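PDB 5OKL: afamin from Homo sapiens, which carries hydrophobic molecules in body fluids, binding vitamin E and keeping lipid-modified Wnt proteins soluble and active. Local coordinates for residues V353-D358 and D378-T383; V213-Y218 and S236-V241; S196-H201 and A454-G459; L222-P227 and S296-R301. One frame throughout, in Å; residues are numbered along the deposited sequence.

Contacts 1, 2 and 4 lie within the second albumin repeat, while contact 3 ties that repeat to the third. Contacts 2 and 4 share helix 211-225, have centres about 15 Å apart and touch directly: CD1 of Leu-222 packs 3.7 Å from CG2 of Val-238. Both fall largely within residues 194-298, the region of the pocket for hydrophobic ligands, as does segment 196-201 of contact 3. Contact 3 sits about 3 Å from the centre of the chain, its centre about 17 Å from that of contact 2. Contact 1 is more peripheral, about 26 Å from the chain centre, and carries a glycan; its nearest atoms come within about 4 Å of contact 2 without touching.

Contact 1: V353-D358 and D378-T383; sequences VQIYKD and DKFNET. With NAG (2-acetamido-2-deoxy-beta-D-glucopyranose), chain C.
Two helices of the all-helical albumin fold pack here: helix 346-363 and the first turns of helix 376-417. Their local axes approach to 10.1 Å with an angle of 146° between directions, a roughly antiparallel pairing in which Ile-355 faces Phe-380. Ile-355 takes part in three of the four residue pairs. Its CD1 meets CG2 of Thr-383 tip to tip at 3.5 Å, tighter than usual for two methyl carbons. The other branch, CG2, stands anti to the backbone N and reaches CB of Lys-379 at 4.1 Å; it also lies at the edge of the Phe-380 ring, 4.3 Å from CE1. Phe-380 brings its ring end inward, so that CZ comes 3.8 Å from CB of Tyr-356. Phe-380 also meets the ring of Tyr-337 with planes nearly perpendicular, and Tyr-356 stacks on Phe-333 while its OH bonds to the carbonyl oxygen of Phe-312. OG1 of Thr-383 pairs with the carboxylate of Glu-348. From the next position after Phe-380, Asn-381 carries an N-linked glycan through its ND2, bonded to C1 of NAG. The sugar thus grows from a different face of the helix than the one Ile-355 covers. Cohesion between these segments is therefore apolar, made by aliphatic carbons and the outer atoms of the Phe-380 ring, with the polar ends of Tyr-356 and Thr-383 satisfied elsewhere.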
loop_
_atom_site.group_PDB
_atom_site.type_symbol
_atom_site.label_atom_id
_atom_site.label_comp_id
_atom_site.label_asym_id
_atom_site.label_seq_id
_atom_site.Cartn_x
_atom_site.Cartn_y
_atom_site.Cartn_z
ATOM N N VAL A 353 -2.653 21.506 4.602
ATOM C CA VAL A 353 -2.358 22.233 3.349
ATOM C C VAL A 353 -3.661 22.645 2.665
ATOM O O VAL A 353 -3.850 23.808 2.297
ATOM C CB VAL A 353 -1.483 21.379 2.384
ATOM C CG1 VAL A 353 -1.381 22.003 0.993
ATOM C CG2 VAL A 353 -0.078 21.217 2.948
ATOM N N GLN A 354 -4.578 21.695 2.528
ATOM C CA GLN A 354 -5.854 21.956 1.877
ATOM C C GLN A 354 -6.728 22.954 2.629
ATOM O O GLN A 354 -7.385 23.800 2.002
ATOM C CB GLN A 354 -6.593 20.628 1.657
ATOM C CG GLN A 354 -7.792 20.691 0.727
ATOM C CD GLN A 354 -7.480 21.328 -0.610
ATOM O OE1 GLN A 354 -6.436 21.059 -1.204
ATOM N NE2 GLN A 354 -8.378 22.197 -1.083
ATOM N N ILE A 355 -6.754 22.849 3.966
ATOM C CA ILE A 355 -7.444 23.818 4.819
ATOM C C ILE A 355 -6.841 25.234 4.627
ATOM O O ILE A 355 -7.570 26.226 4.526
ATOM C CB ILE A 355 -7.375 23.392 6.307
ATOM C CG1 ILE A 355 -8.257 22.163 6.564
ATOM C CG2 ILE A 355 -7.821 24.516 7.234
ATOM C CD1 ILE A 355 -7.831 21.373 7.789
ATOM N N TYR A 356 -5.520 25.320 4.547
ATOM C CA TYR A 356 -4.861 26.618 4.365
ATOM C C TYR A 356 -5.184 27.180 2.977
ATOM O O TYR A 356 -5.541 28.352 2.841
ATOM C CB TYR A 356 -3.362 26.501 4.595
ATOM C CG TYR A 356 -2.602 27.792 4.455
ATOM C CD1 TYR A 356 -2.974 28.929 5.179
ATOM C CD2 TYR A 356 -1.507 27.886 3.604
ATOM C CE1 TYR A 356 -2.277 30.119 5.044
ATOM C CE2 TYR A 356 -0.802 29.064 3.477
ATOM C CZ TYR A 356 -1.187 30.176 4.200
ATOM O OH TYR A 356 -0.487 31.341 4.066
ATOM N N LYS A 357 -5.124 26.316 1.971
ATOM C CA LYS A 357 -5.485 26.674 0.619
ATOM C C LYS A 357 -6.911 27.203 0.503
ATOM O O LYS A 357 -7.126 28.253 -0.117
ATOM C CB LYS A 357 -5.278 25.481 -0.325
ATOM C CG LYS A 357 -5.595 25.787 -1.778
ATOM C CD LYS A 357 -5.215 24.647 -2.699
ATOM C CE LYS A 357 -5.751 24.924 -4.101
ATOM N NZ LYS A 357 -5.220 24.006 -5.139
ATOM N N ASP A 358 -7.870 26.472 1.075
ATOM C CA ASP A 358 -9.289 26.864 1.054
ATOM C C ASP A 358 -9.560 28.128 1.860
ATOM O O ASP A 358 -10.411 28.928 1.465
ATOM C CB ASP A 358 -10.211 25.744 1.594
ATOM C CG ASP A 358 -10.222 24.488 0.725
ATOM O OD1 ASP A 358 -9.692 24.496 -0.421
ATOM O OD2 ASP A 358 -10.779 23.477 1.217
ATOM N N ASP A 378 -5.306 28.332 14.307
ATOM C CA ASP A 378 -6.382 27.791 15.138
ATOM C C ASP A 378 -7.175 26.712 14.400
ATOM O O ASP A 378 -7.514 25.683 14.992
ATOM C CB ASP A 378 -7.310 28.910 15.655
ATOM C CG ASP A 378 -6.622 29.819 16.673
ATOM O OD1 ASP A 378 -5.851 29.294 17.503
ATOM O OD2 ASP A 378 -6.840 31.059 16.633
ATOM N N LYS A 379 -7.468 26.941 13.115
ATOM C CA LYS A 379 -8.054 25.881 12.278
ATOM C C LYS A 379 -7.133 24.665 12.215
ATOM O O LYS A 379 -7.608 23.546 12.261
ATOM C CB LYS A 379 -8.386 26.363 10.855
ATOM C CG LYS A 379 -9.817 26.877 10.693
ATOM C CD LYS A 379 -10.017 27.700 9.423
ATOM C CE LYS A 379 -11.202 28.655 9.544
ATOM N NZ LYS A 379 -10.869 29.925 10.261
ATOM N N PHE A 380 -5.825 24.887 12.107
ATOM C CA PHE A 380 -4.872 23.766 12.026
ATOM C C PHE A 380 -4.880 22.978 13.325
ATOM O O PHE A 380 -5.003 21.747 13.303
ATOM C CB PHE A 380 -3.421 24.196 11.744
ATOM C CG PHE A 380 -3.225 25.075 10.524
ATOM C CD1 PHE A 380 -4.151 25.144 9.484
ATOM C CD2 PHE A 380 -2.045 25.824 10.412
ATOM C CE1 PHE A 380 -3.912 25.960 8.377
ATOM C CE2 PHE A 380 -1.803 26.639 9.318
ATOM C CZ PHE A 380 -2.731 26.709 8.292
ATOM N N ASN A 381 -4.731 23.689 14.443
ATOM C CA ASN A 381 -4.751 23.067 15.779
ATOM C C ASN A 381 -6.054 22.359 16.070
ATOM O O ASN A 381 -6.042 21.287 16.657
ATOM C CB ASN A 381 -4.451 24.092 16.891
ATOM C CG ASN A 381 -2.970 24.362 17.052
ATOM O OD1 ASN A 381 -2.154 23.910 16.236
ATOM N ND2 ASN A 381 -2.615 25.135 18.080
ATOM N N GLU A 382 -7.164 22.965 15.653
ATOM C CA GLU A 382 -8.491 22.357 15.774
ATOM C C GLU A 382 -8.587 20.981 15.106
ATOM O O GLU A 382 -9.058 20.025 15.741
ATOM C CB GLU A 382 -9.571 23.302 15.218
ATOM C CG GLU A 382 -10.976 22.695 15.117
ATOM C CD GLU A 382 -12.098 23.727 15.105
ATOM O OE1 GLU A 382 -11.856 24.923 14.804
ATOM O OE2 GLU A 382 -13.242 23.320 15.411
ATOM N N THR A 383 -8.142 20.861 13.851
ATOM C CA THR A 383 -8.282 19.587 13.139
ATOM C C THR A 383 -7.306 18.542 13.693
ATOM O O THR A 383 -7.655 17.375 13.837
ATOM C CB THR A 383 -8.107 19.723 11.595
ATOM O OG1 THR A 383 -6.740 20.019 11.281
ATOM C CG2 THR A 383 -9.014 20.819 11.031
HETATM C C1 NAG C . -1.235 25.452 18.370
HETATM C C2 NAG C . -1.053 26.722 19.225
HETATM C C3 NAG C . 0.310 26.800 19.928
HETATM C C4 NAG C . 0.814 25.458 20.445
HETATM C C5 NAG C . 0.565 24.333 19.435
HETATM C C6 NAG C . 0.993 22.968 19.997
HETATM C C7 NAG C . -2.356 28.561 18.259
HETATM C C8 NAG C . -2.327 29.793 17.396
HETATM N N2 NAG C . -1.197 27.919 18.403
HETATM O O3 NAG C . 0.195 27.705 21.030
HETATM O O4 NAG C . 2.224 25.560 20.702
HETATM O O5 NAG C . -0.814 24.303 19.102
HETATM O O6 NAG C . -0.020 21.980 19.747
HETATM O O7 NAG C . -3.390 28.169 18.784
#

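Contact 2: V213-Y218 and S236-V241; sequences VVHFIY and SLVEDV
His-215 and Glu-239 make the polar link between helices 211-225 and 231-250, two helices of the region that forms the pocket for hydrophobic ligands. NE2 of His-215 faces both carboxylate oxygens: OE1 of Glu-239 at 3.2 Å with a nearly straight N-H approach of 174°, and OE2 of Glu-239 at 3.1 Å with a bent one of 122°. Both bonds are weak, and the ring and carboxylate planes are 49° apart. Glu-239 starts away from the other helix and gets there by a bend at chi2. The second ring nitrogen, ND1, is bonded to the carbonyl oxygen of Thr-211, one turn back on the same helix, so both nitrogens of the imidazole have partners. Deeper in, the contact is apolar. CG1 of Val-241 sits over the centre of the Tyr-218 ring, 3.6 Å from its centroid and nearly on the ring normal, a CH-pi contact over the face. The hydroxyl of Tyr-218 is satisfied by the hydroxyl of Tyr-245. Val-238 packs against the backbone of the other helix, with CG1 3.7 Å from O of His-215 and CG2 3.9 Å from C of Tyr-218. If both imidazole nitrogens donate, as these partners suggest, the ring may carry positive charge, and the nearby carboxylate would favour that state.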
loop_
_atom_site.group_PDB
_atom_site.type_symbol
_atom_site.label_atom_id
_atom_site.label_comp_id
_atom_site.label_asym_id
_atom_site.label_seq_id
_atom_site.Cartn_x
_atom_site.Cartn_y
_atom_site.Cartn_z
ATOM N N VAL A 213 -0.474 15.662 -6.725
ATOM C CA VAL A 213 -0.654 15.077 -5.392
ATOM C C VAL A 213 0.578 14.260 -4.958
ATOM O O VAL A 213 0.966 14.313 -3.797
ATOM C CB VAL A 213 -1.983 14.282 -5.286
ATOM C CG1 VAL A 213 -2.041 13.452 -4.012
ATOM C CG2 VAL A 213 -3.154 15.261 -5.282
ATOM N N VAL A 214 1.210 13.531 -5.874
ATOM C CA VAL A 214 2.463 12.822 -5.522
ATOM C C VAL A 214 3.539 13.823 -5.081
ATOM O O VAL A 214 4.308 13.532 -4.151
ATOM C CB VAL A 214 3.020 11.950 -6.679
ATOM C CG1 VAL A 214 4.405 11.370 -6.352
ATOM C CG2 VAL A 214 2.054 10.839 -7.022
ATOM N N HIS A 215 3.609 14.986 -5.751
ATOM C CA HIS A 215 4.595 15.994 -5.379
ATOM C C HIS A 215 4.345 16.427 -3.926
ATOM O O HIS A 215 5.264 16.404 -3.114
ATOM C CB HIS A 215 4.586 17.213 -6.318
ATOM C CG HIS A 215 5.312 16.986 -7.611
ATOM N ND1 HIS A 215 4.824 16.173 -8.611
ATOM C CD2 HIS A 215 6.473 17.503 -8.085
ATOM C CE1 HIS A 215 5.657 16.188 -9.636
ATOM N NE2 HIS A 215 6.670 16.979 -9.340
ATOM N N PHE A 216 3.096 16.751 -3.602
ATOM C CA PHE A 216 2.775 17.221 -2.263
ATOM C C PHE A 216 2.951 16.170 -1.164
ATOM O O PHE A 216 3.361 16.521 -0.049
ATOM C CB PHE A 216 1.395 17.911 -2.214
ATOM C CG PHE A 216 1.458 19.331 -2.680
ATOM C CD1 PHE A 216 1.503 19.619 -4.033
ATOM C CD2 PHE A 216 1.574 20.369 -1.772
ATOM C CE1 PHE A 216 1.622 20.923 -4.489
ATOM C CE2 PHE A 216 1.693 21.675 -2.213
ATOM C CZ PHE A 216 1.705 21.962 -3.572
ATOM N N ILE A 217 2.709 14.897 -1.495
ATOM C CA ILE A 217 3.043 13.799 -0.600
ATOM C C ILE A 217 4.530 13.796 -0.315
ATOM O O ILE A 217 4.948 13.651 0.855
ATOM C CB ILE A 217 2.623 12.408 -1.166
ATOM C CG1 ILE A 217 1.105 12.267 -1.115
ATOM C CG2 ILE A 217 3.255 11.264 -0.374
ATOM C CD1 ILE A 217 0.572 11.112 -1.934
ATOM N N TYR A 218 5.340 13.945 -1.353
ATOM C CA TYR A 218 6.787 13.874 -1.107
ATOM C C TYR A 218 7.414 15.134 -0.502
ATOM O O TYR A 218 8.357 15.017 0.265
ATOM C CB TYR A 218 7.554 13.279 -2.291
ATOM C CG TYR A 218 7.590 11.790 -2.108
ATOM C CD1 TYR A 218 8.545 11.194 -1.286
ATOM C CD2 TYR A 218 6.624 10.976 -2.699
ATOM C CE1 TYR A 218 8.556 9.818 -1.082
ATOM C CE2 TYR A 218 6.612 9.613 -2.490
ATOM C CZ TYR A 218 7.573 9.031 -1.683
ATOM O OH TYR A 218 7.544 7.656 -1.489
ATOM N N SER A 236 14.067 20.103 -5.772
ATOM C CA SER A 236 14.865 19.312 -6.712
ATOM C C SER A 236 14.726 17.795 -6.454
ATOM O O SER A 236 14.499 17.013 -7.370
ATOM C CB SER A 236 16.334 19.752 -6.632
ATOM O OG SER A 236 17.174 18.940 -7.414
ATOM N N LEU A 237 14.873 17.407 -5.195
ATOM C CA LEU A 237 14.766 16.017 -4.774
ATOM C C LEU A 237 13.350 15.462 -4.981
ATOM O O LEU A 237 13.183 14.325 -5.385
ATOM C CB LEU A 237 15.198 15.899 -3.310
ATOM C CG LEU A 237 15.160 14.534 -2.624
ATOM C CD1 LEU A 237 16.026 13.515 -3.374
ATOM C CD2 LEU A 237 15.617 14.724 -1.174
ATOM N N VAL A 238 12.335 16.277 -4.731
ATOM C CA VAL A 238 10.948 15.878 -4.954
ATOM C C VAL A 238 10.662 15.633 -6.434
ATOM O O VAL A 238 9.883 14.724 -6.771
ATOM C CB VAL A 238 9.969 16.907 -4.355
ATOM C CG1 VAL A 238 8.536 16.655 -4.799
ATOM C CG2 VAL A 238 10.043 16.858 -2.837
ATOM N N GLU A 239 11.261 16.434 -7.313
ATOM C CA GLU A 239 11.141 16.202 -8.753
ATOM C C GLU A 239 11.777 14.875 -9.170
ATOM O O GLU A 239 11.231 14.175 -10.018
ATOM C CB GLU A 239 11.766 17.349 -9.578
ATOM C CG GLU A 239 10.953 18.639 -9.624
ATOM C CD GLU A 239 9.554 18.489 -10.216
ATOM O OE1 GLU A 239 9.319 17.599 -11.075
ATOM O OE2 GLU A 239 8.672 19.282 -9.819
ATOM N N ASP A 240 12.936 14.550 -8.604
ATOM C CA ASP A 240 13.573 13.266 -8.861
ATOM C C ASP A 240 12.700 12.089 -8.374
ATOM O O ASP A 240 12.557 11.093 -9.075
ATOM C CB ASP A 240 14.936 13.178 -8.167
ATOM C CG ASP A 240 15.986 14.088 -8.776
ATOM O OD1 ASP A 240 15.827 14.522 -9.950
ATOM O OD2 ASP A 240 16.990 14.346 -8.051
ATOM N N VAL A 241 12.126 12.217 -7.189
ATOM C CA VAL A 241 11.300 11.151 -6.611
ATOM C C VAL A 241 10.031 10.983 -7.428
ATOM O O VAL A 241 9.647 9.856 -7.754
ATOM C CB VAL A 241 10.977 11.417 -5.123
ATOM C CG1 VAL A 241 9.953 10.409 -4.590
ATOM C CG2 VAL A 241 12.269 11.381 -4.292
#

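Contact 3: S196-H201 and A454-G459; sequences SSYQKH and ADLVFG
One face of the His-201 imidazole is covered by the CD2 methyl of Leu-456, 3.7 Å from the ring centroid and 24° off the normal, displaced toward the rim. At the ring edge lie CA of Gly-459, 3.9 Å from ND1 of His-201, and the carboxylate of Asp-455, whose OD2 is 2.9 Å from NE2 of His-201; ring and carboxylate planes are 81° apart. With its CG anti to the backbone N, His-201 swings the ring out from its own helix to enter this cluster. The Phe-482 ring also meets the imidazole, its plane inclined. Here segment 196-201, in the second albumin repeat, crosses segment 454-459, in the third, at 60°, joining parts of the chain more than 250 residues apart. Leu-456 is the wedge: besides the histidine, its CD1 touches OG of Ser-197 at 3.6 Å, and its CD2 lies 4.0 Å from CD2 of Tyr-198. A water bridges the backbones, donating to O of Ser-197 at 2.7 Å and weakly to O of Leu-456.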
loop_
_atom_site.group_PDB
_atom_site.type_symbol
_atom_site.label_atom_id
_atom_site.label_comp_id
_atom_site.label_asym_id
_atom_site.label_seq_id
_atom_site.Cartn_x
_atom_site.Cartn_y
_atom_site.Cartn_z
ATOM N N SER A 196 5.547 -2.531 -0.301
ATOM C CA SER A 196 4.598 -2.579 -1.401
ATOM C C SER A 196 3.283 -1.894 -1.058
ATOM O O SER A 196 2.631 -1.319 -1.940
ATOM C CB SER A 196 4.344 -4.011 -1.851
ATOM O OG SER A 196 3.724 -4.754 -0.861
ATOM N N SER A 197 2.890 -1.931 0.212
ATOM C CA SER A 197 1.706 -1.208 0.657
ATOM C C SER A 197 1.874 0.301 0.451
ATOM O O SER A 197 0.957 0.943 -0.054
ATOM C CB SER A 197 1.363 -1.531 2.129
ATOM O OG SER A 197 0.094 -1.027 2.438
ATOM N N TYR A 198 3.031 0.865 0.793
ATOM C CA TYR A 198 3.258 2.289 0.543
ATOM C C TYR A 198 3.412 2.607 -0.961
ATOM O O TYR A 198 2.894 3.606 -1.434
ATOM C CB TYR A 198 4.459 2.854 1.327
ATOM C CG TYR A 198 4.200 4.299 1.688
ATOM C CD1 TYR A 198 4.471 5.330 0.787
ATOM C CD2 TYR A 198 3.607 4.633 2.919
ATOM C CE1 TYR A 198 4.200 6.661 1.111
ATOM C CE2 TYR A 198 3.325 5.951 3.253
ATOM C CZ TYR A 198 3.617 6.962 2.348
ATOM O OH TYR A 198 3.331 8.264 2.692
ATOM N N GLN A 199 4.112 1.753 -1.692
ATOM C CA GLN A 199 4.289 1.963 -3.137
ATOM C C GLN A 199 2.952 1.932 -3.865
ATOM O O GLN A 199 2.689 2.780 -4.694
ATOM C CB GLN A 199 5.267 0.954 -3.723
ATOM C CG GLN A 199 6.678 1.176 -3.214
ATOM C CD GLN A 199 7.555 -0.026 -3.353
ATOM O OE1 GLN A 199 7.131 -1.067 -3.838
ATOM N NE2 GLN A 199 8.799 0.111 -2.916
ATOM N N LYS A 200 2.096 0.984 -3.506
ATOM C CA LYS A 200 0.764 0.883 -4.110
ATOM C C LYS A 200 -0.142 2.066 -3.797
ATOM O O LYS A 200 -0.956 2.460 -4.625
ATOM C CB LYS A 200 0.066 -0.396 -3.655
ATOM C CG LYS A 200 0.564 -1.645 -4.359
ATOM C CD LYS A 200 -0.326 -2.844 -4.032
ATOM C CE LYS A 200 -0.045 -3.421 -2.671
ATOM N NZ LYS A 200 -0.749 -4.723 -2.521
ATOM N N HIS A 201 -0.034 2.591 -2.582
ATOM C CA HIS A 201 -0.778 3.778 -2.166
ATOM C C HIS A 201 -0.357 5.007 -2.992
ATOM O O HIS A 201 -1.182 5.774 -3.472
ATOM C CB HIS A 201 -0.482 4.028 -0.682
ATOM C CG HIS A 201 -1.313 5.088 -0.059
ATOM N ND1 HIS A 201 -2.646 4.906 0.181
ATOM C CD2 HIS A 201 -1.000 6.304 0.442
ATOM C CE1 HIS A 201 -3.137 5.967 0.792
ATOM N NE2 HIS A 201 -2.156 6.833 0.963
ATOM N N ALA A 454 -3.317 3.317 8.756
ATOM C CA ALA A 454 -4.745 3.164 8.491
ATOM C C ALA A 454 -5.147 3.764 7.133
ATOM O O ALA A 454 -5.996 3.207 6.449
ATOM C CB ALA A 454 -5.578 3.769 9.616
ATOM N N ASP A 455 -4.535 4.877 6.735
ATOM C CA ASP A 455 -4.718 5.425 5.380
ATOM C C ASP A 455 -4.396 4.425 4.240
ATOM O O ASP A 455 -5.094 4.383 3.230
ATOM C CB ASP A 455 -3.852 6.689 5.213
ATOM C CG ASP A 455 -4.413 7.651 4.199
ATOM O OD1 ASP A 455 -5.440 8.293 4.500
ATOM O OD2 ASP A 455 -3.816 7.797 3.112
ATOM N N LEU A 456 -3.330 3.641 4.406
ATOM C CA LEU A 456 -2.963 2.589 3.443
ATOM C C LEU A 456 -4.063 1.536 3.230
ATOM O O LEU A 456 -4.231 1.026 2.130
ATOM C CB LEU A 456 -1.668 1.884 3.874
ATOM C CG LEU A 456 -0.419 2.766 4.008
ATOM C CD1 LEU A 456 0.846 1.965 4.244
ATOM C CD2 LEU A 456 -0.224 3.655 2.787
ATOM N N VAL A 457 -4.810 1.220 4.282
ATOM C CA VAL A 457 -5.886 0.232 4.213
ATOM C C VAL A 457 -6.977 0.689 3.259
ATOM O O VAL A 457 -7.410 -0.074 2.387
ATOM C CB VAL A 457 -6.476 -0.043 5.609
ATOM C CG1 VAL A 457 -7.671 -0.990 5.520
ATOM C CG2 VAL A 457 -5.386 -0.610 6.525
ATOM N N PHE A 458 -7.411 1.936 3.396
ATOM C CA PHE A 458 -8.436 2.471 2.484
ATOM C C PHE A 458 -7.902 2.708 1.080
ATOM O O PHE A 458 -8.649 2.591 0.109
ATOM C CB PHE A 458 -9.093 3.710 3.076
ATOM C CG PHE A 458 -9.878 3.415 4.316
ATOM C CD1 PHE A 458 -11.125 2.803 4.225
ATOM C CD2 PHE A 458 -9.367 3.692 5.574
ATOM C CE1 PHE A 458 -11.867 2.506 5.367
ATOM C CE2 PHE A 458 -10.096 3.388 6.715
ATOM C CZ PHE A 458 -11.353 2.804 6.609
ATOM N N GLY A 459 -6.615 3.016 0.961
ATOM C CA GLY A 459 -5.942 2.965 -0.334
ATOM C C GLY A 459 -6.104 1.636 -1.058
ATOM O O GLY A 459 -6.393 1.624 -2.250
HETATM O O HOH W 1 -1.687 0.352 -0.164
#

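Contact 4: L222-P227 and S296-R301; sequences LSQKFP and SNKDDR
Lys-225 holds the loop 296-301 at two places. Its carbonyl oxygen accepts the backbone N-H of Asp-299 at 2.9 Å between N and O, nearly straight at 170°, and its NZ donates to O of Ser-296 at 2.7 Å, from a position above the carbonyl plane. The lysine chain runs extended until chi4 (82°), where the bend turns NZ onto that oxygen. Pro-227 adds a packed surface: its CG lies 3.5 Å from O of Asp-299 and equally near O of Asp-300, while its CB meets CG of Arg-301 at 4.1 Å. CE of Lys-298 rests 3.7 Å from OE1 of Gln-224. The contact thus joins the C-terminal end of helix 211-225, where Phe-226 leaves helical geometry, to the extended loop following helix 288-295, within the second albumin repeat. Further out, NZ of Lys-225 also bonds to the carbonyl oxygen of Ile-294, so the end of helix 288-295 contributes to its grip. NE2 of Gln-224 is held by the carbonyl oxygens of Leu-344 and His-341, and OD1 of Asp-299 by the hydroxyl of Ser-276.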
loop_
_atom_site.group_PDB
_atom_site.type_symbol
_atom_site.label_atom_id
_atom_site.label_comp_id
_atom_site.label_asym_id
_atom_site.label_seq_id
_atom_site.Cartn_x
_atom_site.Cartn_y
_atom_site.Cartn_z
ATOM N N LEU A 222 9.544 14.182 2.792
ATOM C CA LEU A 222 10.969 14.506 2.813
ATOM C C LEU A 222 11.270 15.679 3.748
ATOM O O LEU A 222 12.308 15.677 4.424
ATOM C CB LEU A 222 11.467 14.794 1.396
ATOM C CG LEU A 222 11.346 13.603 0.438
ATOM C CD1 LEU A 222 11.665 14.032 -0.991
ATOM C CD2 LEU A 222 12.227 12.434 0.889
ATOM N N SER A 223 10.369 16.667 3.789
ATOM C CA SER A 223 10.512 17.798 4.710
ATOM C C SER A 223 10.440 17.333 6.145
ATOM O O SER A 223 11.157 17.843 7.004
ATOM C CB SER A 223 9.444 18.878 4.470
ATOM O OG SER A 223 9.491 19.353 3.121
ATOM N N GLN A 224 9.573 16.355 6.412
ATOM C CA GLN A 224 9.447 15.819 7.754
ATOM C C GLN A 224 10.694 15.020 8.141
ATOM O O GLN A 224 11.185 15.111 9.271
ATOM C CB GLN A 224 8.209 14.943 7.838
ATOM C CG GLN A 224 7.722 14.693 9.238
ATOM C CD GLN A 224 6.423 13.900 9.245
ATOM O OE1 GLN A 224 6.308 12.896 8.571
ATOM N NE2 GLN A 224 5.435 14.380 9.988
ATOM N N LYS A 225 11.193 14.242 7.186
ATOM C CA LYS A 225 12.306 13.329 7.410
ATOM C C LYS A 225 13.663 14.035 7.435
ATOM O O LYS A 225 14.550 13.611 8.173
ATOM C CB LYS A 225 12.297 12.283 6.310
ATOM C CG LYS A 225 13.261 11.126 6.458
ATOM C CD LYS A 225 12.998 10.174 5.296
ATOM C CE LYS A 225 13.994 9.038 5.257
ATOM N NZ LYS A 225 13.621 7.952 6.202
ATOM N N PHE A 226 13.810 15.081 6.609
ATOM C CA PHE A 226 15.058 15.830 6.444
ATOM C C PHE A 226 14.816 17.299 6.795
ATOM O O PHE A 226 14.880 18.166 5.920
ATOM C CB PHE A 226 15.551 15.748 4.983
ATOM C CG PHE A 226 15.750 14.345 4.453
ATOM C CD1 PHE A 226 16.332 13.353 5.226
ATOM C CD2 PHE A 226 15.387 14.033 3.151
ATOM C CE1 PHE A 226 16.520 12.070 4.723
ATOM C CE2 PHE A 226 15.600 12.762 2.628
ATOM C CZ PHE A 226 16.156 11.773 3.425
ATOM N N PRO A 227 14.529 17.599 8.074
ATOM C CA PRO A 227 14.111 18.965 8.393
ATOM C C PRO A 227 15.145 20.064 8.130
ATOM O O PRO A 227 14.743 21.194 7.884
ATOM C CB PRO A 227 13.733 18.891 9.887
ATOM C CG PRO A 227 14.433 17.690 10.396
ATOM C CD PRO A 227 14.470 16.723 9.259
ATOM N N SER A 296 15.626 4.859 7.089
ATOM C CA SER A 296 16.339 5.605 8.123
ATOM C C SER A 296 15.395 6.429 8.985
ATOM O O SER A 296 14.290 6.773 8.558
ATOM C CB SER A 296 17.398 6.522 7.493
ATOM O OG SER A 296 16.796 7.499 6.653
ATOM N N ASN A 297 15.842 6.743 10.199
ATOM C CA ASN A 297 15.056 7.557 11.116
ATOM C C ASN A 297 14.998 9.000 10.617
ATOM O O ASN A 297 15.928 9.472 9.945
ATOM C CB ASN A 297 15.664 7.531 12.533
ATOM C CG ASN A 297 15.409 6.221 13.285
ATOM O OD1 ASN A 297 15.181 5.154 12.693
ATOM N ND2 ASN A 297 15.461 6.301 14.618
ATOM N N LYS A 298 13.902 9.689 10.952
ATOM C CA LYS A 298 13.806 11.135 10.782
ATOM C C LYS A 298 15.022 11.775 11.427
ATOM O O LYS A 298 15.410 11.384 12.527
ATOM C CB LYS A 298 12.549 11.694 11.467
ATOM C CG LYS A 298 11.223 11.265 10.861
ATOM C CD LYS A 298 10.083 11.940 11.595
ATOM C CE LYS A 298 8.748 11.490 11.047
ATOM N NZ LYS A 298 8.387 10.093 11.422
ATOM N N ASP A 299 15.631 12.736 10.736
ATOM C CA ASP A 299 16.752 13.493 11.291
ATOM C C ASP A 299 16.197 14.459 12.336
ATOM O O ASP A 299 15.015 14.824 12.295
ATOM C CB ASP A 299 17.498 14.242 10.172
ATOM C CG ASP A 299 18.848 14.808 10.611
ATOM O OD1 ASP A 299 19.502 14.225 11.506
ATOM O OD2 ASP A 299 19.273 15.838 10.037
ATOM N N ASP A 300 17.044 14.857 13.286
ATOM C CA ASP A 300 16.609 15.736 14.371
ATOM C C ASP A 300 16.378 17.126 13.810
ATOM O O ASP A 300 16.957 17.500 12.784
ATOM C CB ASP A 300 17.629 15.780 15.514
ATOM C CG ASP A 300 17.937 14.397 16.082
ATOM O OD1 ASP A 300 16.995 13.673 16.493
ATOM O OD2 ASP A 300 19.130 14.029 16.103
ATOM N N ARG A 301 15.507 17.886 14.468
ATOM C CA ARG A 301 15.238 19.261 14.047
ATOM C C ARG A 301 16.435 20.134 14.352
ATOM O O ARG A 301 17.039 19.976 15.404
ATOM C CB ARG A 301 13.965 19.790 14.689
ATOM C CG ARG A 301 12.832 19.179 13.905
ATOM C CD ARG A 301 11.486 19.603 14.368
ATOM N NE ARG A 301 11.233 19.024 15.685
ATOM C CZ ARG A 301 10.292 19.437 16.531
ATOM N NH1 ARG A 301 9.477 20.451 16.210
ATOM N NH2 ARG A 301 10.153 18.830 17.718
#